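Prolyl 4-hydroxylase (Phytophthora capsici LT1534, PDB 6IUQ) probably hydroxylates proline residues at the 4-position, as an iron(II)-dependent oxygenase of the 2-oxoglutarate-using superfamily. Local coordinates at residues A[144-158]-A[212-226]. Residues are numbered along the deposited sequence; the frame is centred on the assembly and turned at random.
With FE2 (Fe (II) ion), chain C.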
loop_
_atom_site.group_PDB
_atom_site.type_symbol
_atom_site.label_atom_id
_atom_site.label_comp_id
_atom_site.label_asym_id
_atom_site.label_seq_id
_atom_site.Cartn_x
_atom_site.Cartn_y
_atom_site.Cartn_z
ATOM N N GLN A 144 -4.573 -10.878 -5.481
ATOM C CA GLN A 144 -4.790 -10.172 -6.731
ATOM C C GLN A 144 -3.947 -10.731 -7.863
ATOM O O GLN A 144 -2.736 -10.898 -7.726
ATOM C CB GLN A 144 -4.491 -8.686 -6.571
ATOM C CG GLN A 144 -4.581 -7.917 -7.878
ATOM C CD GLN A 144 -4.390 -6.427 -7.710
ATOM O OE1 GLN A 144 -3.288 -5.907 -7.904
ATOM N NE2 GLN A 144 -5.466 -5.726 -7.356
ATOM N N ARG A 145 -4.603 -11.028 -8.983
ATOM C CA ARG A 145 -3.903 -11.378 -10.208
ATOM C C ARG A 145 -4.131 -10.277 -11.235
ATOM O O ARG A 145 -5.266 -9.870 -11.491
ATOM C CB ARG A 145 -4.376 -12.731 -10.751
ATOM C CG ARG A 145 -3.447 -13.342 -11.803
ATOM C CD ARG A 145 -4.000 -14.658 -12.370
ATOM N NE ARG A 145 -5.089 -14.414 -13.304
ATOM C CZ ARG A 145 -4.933 -14.331 -14.622
ATOM N NH1 ARG A 145 -3.730 -14.506 -15.164
ATOM N NH2 ARG A 145 -5.984 -14.092 -15.394
ATOM N N ASN A 146 -3.040 -9.773 -11.791
ATOM C CA ASN A 146 -3.097 -8.815 -12.879
ATOM C C ASN A 146 -2.593 -9.498 -14.141
ATOM O O ASN A 146 -1.426 -9.897 -14.212
ATOM C CB ASN A 146 -2.264 -7.569 -12.549
ATOM C CG ASN A 146 -2.250 -6.548 -13.675
ATOM O OD1 ASN A 146 -2.914 -6.722 -14.698
ATOM N ND2 ASN A 146 -1.490 -5.465 -13.486
ATOM N N ALA A 147 -3.480 -9.632 -15.125
ATOM C CA ALA A 147 -3.187 -10.341 -16.367
ATOM C C ALA A 147 -1.940 -9.838 -17.082
ATOM O O ALA A 147 -1.226 -10.626 -17.717
ATOM C CB ALA A 147 -4.387 -10.250 -17.305
ATOM N N GLY A 148 -1.675 -8.536 -16.965
ATOM C CA GLY A 148 -0.574 -7.898 -17.669
ATOM C C GLY A 148 -1.105 -7.171 -18.879
ATOM O O GLY A 148 -0.535 -7.222 -19.945
ATOM N N HIS A 149 -2.229 -6.508 -18.762
ATOM C CA HIS A 149 -2.788 -5.879 -19.940
ATOM C C HIS A 149 -2.917 -4.366 -19.861
ATOM O O HIS A 149 -3.906 -3.803 -20.277
ATOM C CB HIS A 149 -4.159 -6.502 -20.164
ATOM C CG HIS A 149 -4.813 -6.127 -21.455
ATOM N ND1 HIS A 149 -6.182 -6.114 -21.610
ATOM C CD2 HIS A 149 -4.296 -5.775 -22.657
ATOM C CE1 HIS A 149 -6.479 -5.762 -22.850
ATOM N NE2 HIS A 149 -5.352 -5.544 -23.504
ATOM N N GLY A 150 -1.952 -3.688 -19.285
ATOM C CA GLY A 150 -2.210 -2.280 -19.048
ATOM C C GLY A 150 -3.400 -2.223 -18.093
ATOM O O GLY A 150 -3.570 -3.151 -17.304
ATOM N N GLY A 151 -4.224 -1.175 -18.162
ATOM C CA GLY A 151 -5.361 -1.019 -17.256
ATOM C C GLY A 151 -5.462 0.339 -16.562
ATOM O O GLY A 151 -4.826 1.311 -16.985
ATOM N N CYS A 152 -6.262 0.412 -15.495
ATOM C CA CYS A 152 -6.463 1.669 -14.755
ATOM C C CYS A 152 -5.935 1.606 -13.310
ATOM O O CYS A 152 -6.415 0.816 -12.504
ATOM C CB CYS A 152 -7.953 2.050 -14.740
ATOM S SG CYS A 152 -8.331 3.615 -13.874
ATOM N N PHE A 153 -4.959 2.455 -12.991
ATOM C CA PHE A 153 -4.362 2.491 -11.656
ATOM C C PHE A 153 -4.207 3.925 -11.159
ATOM O O PHE A 153 -3.146 4.532 -11.287
ATOM C CB PHE A 153 -2.995 1.803 -11.651
ATOM C CG PHE A 153 -2.953 0.518 -12.425
ATOM C CD1 PHE A 153 -3.342 -0.674 -11.836
ATOM C CD2 PHE A 153 -2.503 0.502 -13.741
ATOM C CE1 PHE A 153 -3.294 -1.869 -12.551
ATOM C CE2 PHE A 153 -2.448 -0.685 -14.459
ATOM C CZ PHE A 153 -2.845 -1.871 -13.863
ATOM N N PRO A 154 -5.265 4.482 -10.582
ATOM C CA PRO A 154 -5.109 5.884 -10.193
ATOM C C PRO A 154 -4.180 6.073 -8.996
ATOM O O PRO A 154 -3.923 5.120 -8.237
ATOM C CB PRO A 154 -6.544 6.323 -9.874
ATOM C CG PRO A 154 -7.311 5.083 -9.691
ATOM C CD PRO A 154 -6.649 4.008 -10.482
ATOM N N CYS A 155 -3.632 7.282 -8.863
ATOM C CA CYS A 155 -2.916 7.666 -7.643
ATOM C C CYS A 155 -3.899 7.644 -6.504
ATOM O O CYS A 155 -5.015 8.137 -6.667
ATOM C CB CYS A 155 -2.311 9.062 -7.758
ATOM S SG CYS A 155 -1.033 9.223 -8.991
ATOM N N HIS A 156 -3.518 7.077 -5.359
ATOM C CA HIS A 156 -4.459 7.021 -4.252
ATOM C C HIS A 156 -3.770 6.778 -2.925
ATOM O O HIS A 156 -2.602 6.394 -2.888
ATOM C CB HIS A 156 -5.506 5.887 -4.472
ATOM C CG HIS A 156 -4.901 4.509 -4.588
ATOM N ND1 HIS A 156 -3.969 4.194 -5.544
ATOM C CD2 HIS A 156 -5.035 3.401 -3.824
ATOM C CE1 HIS A 156 -3.616 2.931 -5.425
ATOM N NE2 HIS A 156 -4.241 2.428 -4.376
ATOM N N TYR A 157 -4.526 6.968 -1.846
ATOM C CA TYR A 157 -4.170 6.475 -0.511
ATOM C C TYR A 157 -5.033 5.242 -0.218
ATOM O O TYR A 157 -6.205 5.220 -0.578
ATOM C CB TYR A 157 -4.390 7.571 0.540
ATOM C CG TYR A 157 -3.479 8.783 0.396
ATOM C CD1 TYR A 157 -3.736 9.775 -0.548
ATOM C CD2 TYR A 157 -2.369 8.935 1.218
ATOM C CE1 TYR A 157 -2.897 10.888 -0.665
ATOM C CE2 TYR A 157 -1.536 10.037 1.107
ATOM C CZ TYR A 157 -1.795 11.000 0.159
ATOM O OH TYR A 157 -0.961 12.088 0.055
ATOM N N ASP A 158 -4.456 4.215 0.407
ATOM C CA ASP A 158 -5.201 2.999 0.763
ATOM C C ASP A 158 -6.339 3.277 1.742
ATOM O O ASP A 158 -7.361 2.593 1.723
ATOM C CB ASP A 158 -4.256 1.941 1.326
ATOM C CG ASP A 158 -3.662 1.154 0.248
ATOM O OD1 ASP A 158 -3.994 1.470 -0.903
ATOM O OD2 ASP A 158 -2.919 0.207 0.494
ATOM N N TRP A 212 -1.331 7.858 5.125
ATOM C CA TRP A 212 -0.527 8.967 4.603
ATOM C C TRP A 212 0.599 8.610 3.648
ATOM O O TRP A 212 1.582 9.342 3.575
ATOM C CB TRP A 212 0.057 9.814 5.742
ATOM C CG TRP A 212 0.787 9.164 6.883
ATOM C CD1 TRP A 212 0.231 8.704 8.056
ATOM C CD2 TRP A 212 2.207 9.002 7.030
ATOM N NE1 TRP A 212 1.212 8.236 8.893
ATOM C CE2 TRP A 212 2.432 8.405 8.294
ATOM C CE3 TRP A 212 3.306 9.273 6.206
ATOM C CZ2 TRP A 212 3.717 8.093 8.766
ATOM C CZ3 TRP A 212 4.583 8.971 6.676
ATOM C CH2 TRP A 212 4.778 8.382 7.949
HETATM N N MSE A 213 0.458 7.515 2.904
HETATM C CA MSE A 213 1.396 7.216 1.832
HETATM C C MSE A 213 0.722 7.170 0.457
HETATM O O MSE A 213 0.053 6.196 0.103
HETATM C CB MSE A 213 2.116 5.892 2.101
HETATM C CG MSE A 213 3.093 5.502 1.027
HETATM SE SE MSE A 213 4.476 6.878 0.709
HETATM C CE MSE A 213 5.200 7.041 2.510
ATOM N N LEU A 214 0.924 8.221 -0.325
ATOM C CA LEU A 214 0.389 8.283 -1.685
ATOM C C LEU A 214 1.126 7.268 -2.555
ATOM O O LEU A 214 2.348 7.104 -2.429
ATOM C CB LEU A 214 0.519 9.710 -2.263
ATOM C CG LEU A 214 -0.032 9.916 -3.682
ATOM C CD1 LEU A 214 -1.552 9.842 -3.699
ATOM C CD2 LEU A 214 0.456 11.221 -4.305
ATOM N N HIS A 215 0.401 6.558 -3.415
ATOM C CA HIS A 215 1.057 5.580 -4.297
ATOM C C HIS A 215 0.205 5.268 -5.509
ATOM O O HIS A 215 -0.945 5.678 -5.597
ATOM C CB HIS A 215 1.378 4.274 -3.554
ATOM C CG HIS A 215 0.169 3.559 -3.032
ATOM N ND1 HIS A 215 -0.515 3.977 -1.912
ATOM C CD2 HIS A 215 -0.484 2.463 -3.486
ATOM C CE1 HIS A 215 -1.526 3.158 -1.685
ATOM N NE2 HIS A 215 -1.542 2.235 -2.636
ATOM N N ARG A 216 0.808 4.564 -6.455
ATOM C CA ARG A 216 0.098 4.001 -7.586
ATOM C C ARG A 216 0.870 2.778 -8.023
ATOM O O ARG A 216 2.049 2.593 -7.667
ATOM C CB ARG A 216 -0.023 5.008 -8.745
ATOM C CG ARG A 216 1.319 5.338 -9.430
ATOM C CD ARG A 216 1.166 6.388 -10.527
ATOM N NE ARG A 216 2.468 6.922 -10.975
ATOM C CZ ARG A 216 2.623 7.990 -11.763
ATOM N NH1 ARG A 216 1.563 8.671 -12.217
ATOM N NH2 ARG A 216 3.841 8.382 -12.101
ATOM N N VAL A 217 0.205 1.945 -8.812
ATOM C CA VAL A 217 0.838 0.794 -9.420
ATOM C C VAL A 217 1.123 1.110 -10.892
ATOM O O VAL A 217 0.264 1.634 -11.591
ATOM C CB VAL A 217 -0.063 -0.452 -9.262
ATOM C CG1 VAL A 217 0.494 -1.624 -10.016
ATOM C CG2 VAL A 217 -0.231 -0.811 -7.767
ATOM N N LEU A 218 2.337 0.820 -11.358
ATOM C CA LEU A 218 2.685 1.038 -12.768
ATOM C C LEU A 218 2.174 -0.131 -13.614
ATOM O O LEU A 218 1.940 -1.224 -13.089
ATOM C CB LEU A 218 4.200 1.224 -12.940
ATOM C CG LEU A 218 4.749 2.376 -12.086
ATOM C CD1 LEU A 218 6.200 2.651 -12.375
ATOM C CD2 LEU A 218 3.923 3.637 -12.320
ATOM N N PRO A 219 1.951 0.112 -14.920
ATOM C CA PRO A 219 1.442 -0.933 -15.818
ATOM C C PRO A 219 2.354 -2.138 -15.859
ATOM O O PRO A 219 3.577 -2.000 -15.875
ATOM C CB PRO A 219 1.411 -0.251 -17.191
ATOM C CG PRO A 219 1.311 1.222 -16.889
ATOM C CD PRO A 219 2.085 1.415 -15.603
ATOM N N SER A 220 1.741 -3.312 -15.886
ATOM C CA SER A 220 2.456 -4.559 -15.981
ATOM C C SER A 220 2.354 -5.109 -17.402
ATOM O O SER A 220 1.298 -5.036 -18.031
ATOM C CB SER A 220 1.897 -5.565 -14.970
ATOM O OG SER A 220 2.807 -6.642 -14.751
ATOM N N HIS A 221 3.456 -5.665 -17.895
ATOM C CA HIS A 221 3.484 -6.281 -19.213
ATOM C C HIS A 221 3.589 -7.790 -19.089
ATOM O O HIS A 221 3.776 -8.492 -20.079
ATOM C CB HIS A 221 4.645 -5.720 -20.022
ATOM C CG HIS A 221 4.675 -4.226 -20.046
ATOM N ND1 HIS A 221 5.767 -3.495 -19.629
ATOM C CD2 HIS A 221 3.730 -3.323 -20.403
ATOM C CE1 HIS A 221 5.497 -2.205 -19.744
ATOM N NE2 HIS A 221 4.267 -2.075 -20.208
ATOM N N ALA A 222 3.462 -8.276 -17.860
ATOM C CA ALA A 222 3.516 -9.702 -17.561
ATOM C C ALA A 222 2.499 -10.019 -16.474
ATOM O O ALA A 222 1.997 -9.105 -15.816
ATOM C CB ALA A 222 4.919 -10.110 -17.121
ATOM N N GLU A 223 2.183 -11.302 -16.305
ATOM C CA GLU A 223 1.311 -11.748 -15.219
ATOM C C GLU A 223 1.934 -11.343 -13.879
ATOM O O GLU A 223 3.141 -11.485 -13.683
ATOM C CB GLU A 223 1.089 -13.262 -15.280
ATOM C CG GLU A 223 -0.019 -13.763 -14.356
ATOM C CD GLU A 223 -0.152 -15.285 -14.351
ATOM O OE1 GLU A 223 0.876 -15.975 -14.155
ATOM O OE2 GLU A 223 -1.288 -15.785 -14.532
ATOM N N ARG A 224 1.106 -10.822 -12.978
ATOM C CA ARG A 224 1.565 -10.260 -11.709
ATOM C C ARG A 224 0.636 -10.708 -10.589
ATOM O O ARG A 224 -0.566 -10.430 -10.617
ATOM C CB ARG A 224 1.620 -8.719 -11.783
ATOM C CG ARG A 224 2.138 -7.961 -10.532
ATOM C CD ARG A 224 1.709 -6.482 -10.630
ATOM N NE ARG A 224 2.368 -5.529 -9.732
ATOM C CZ ARG A 224 1.751 -4.920 -8.718
ATOM N NH1 ARG A 224 0.473 -5.187 -8.466
ATOM N NH2 ARG A 224 2.404 -4.044 -7.949
ATOM N N TYR A 225 1.196 -11.422 -9.618
ATOM C CA TYR A 225 0.462 -11.803 -8.415
ATOM C C TYR A 225 0.934 -10.973 -7.237
ATOM O O TYR A 225 2.134 -10.703 -7.096
ATOM C CB TYR A 225 0.654 -13.277 -8.090
ATOM C CG TYR A 225 -0.203 -14.246 -8.867
ATOM C CD1 TYR A 225 -1.492 -14.561 -8.441
ATOM C CD2 TYR A 225 0.284 -14.882 -10.000
ATOM C CE1 TYR A 225 -2.271 -15.462 -9.134
ATOM C CE2 TYR A 225 -0.490 -15.789 -10.701
ATOM C CZ TYR A 225 -1.763 -16.078 -10.262
ATOM O OH TYR A 225 -2.544 -16.986 -10.951
ATOM N N VAL A 226 -0.012 -10.568 -6.395
ATOM C CA VAL A 226 0.325 -9.883 -5.163
ATOM C C VAL A 226 -0.639 -10.287 -4.049
ATOM O O VAL A 226 -1.827 -10.485 -4.273
ATOM C CB VAL A 226 0.329 -8.346 -5.349
ATOM C CG1 VAL A 226 -1.006 -7.854 -5.905
ATOM C CG2 VAL A 226 0.661 -7.670 -4.035
HETATM FE FE FE2 C . -3.257 0.733 -3.085
HETATM O O HOH W 1 0.250 -3.790 -12.372
HETATM O O HOH W 2 -2.620 2.615 -8.571
HETATM O O HOH W 3 -1.725 4.446 1.200
#
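His156 and Asp158 of 144-158 and His215 of 212-226 converge on a single iron(II), with His156 NE2 and Asp158 OD1 each 2.4 Å and His215 NE2 2.3 Å from the metal. The two imidazoles meet obliquely, planes 53° apart, whereas the Asp158 carboxylate stands almost perpendicular to the His215 ring and places Asp158 OD1 at the ring edge, 3.1 Å from His215 CE1. Both histidines hold CG between backbone N and carbonyl carbon (chi1 60° and 62°), which swings the rings toward the metal although their CB atoms point away from the opposite segment. The ND1 of each ring, the nitrogen not bound to the metal, donates to a backbone carbonyl, fixing the ring's rotation: His215 ND1 to Met213 O, which lies in the plane of the His215 ring (3.1 Å), and His156 ND1 to Pro154 O from a tilted position. This is the HxD...H facial triad of the double-stranded beta-helix fold; its two histidines form an antiparallel hydrogen-bonded pair, N to O in both directions. Farther out, Thr169 OG1 and Trp230 NE1 hydrogen-bond Asp158 OD2, while Tyr157 lays one ring face against Leu214, whose CB sits 4.1 Å from the ring centroid. Away from the iron, the end of strand 139-146 pairs antiparallel with the start of strand 224-232. There Arg145 CG lies over the Tyr225 ring, 3.8 Å from its centroid; the bend at chi3 carries Arg145 NH1 to the anti lone pair of Glu223 OE2, a 2.8 Å salt bridge, and Arg57 NH1 forms another with Glu223 OE1.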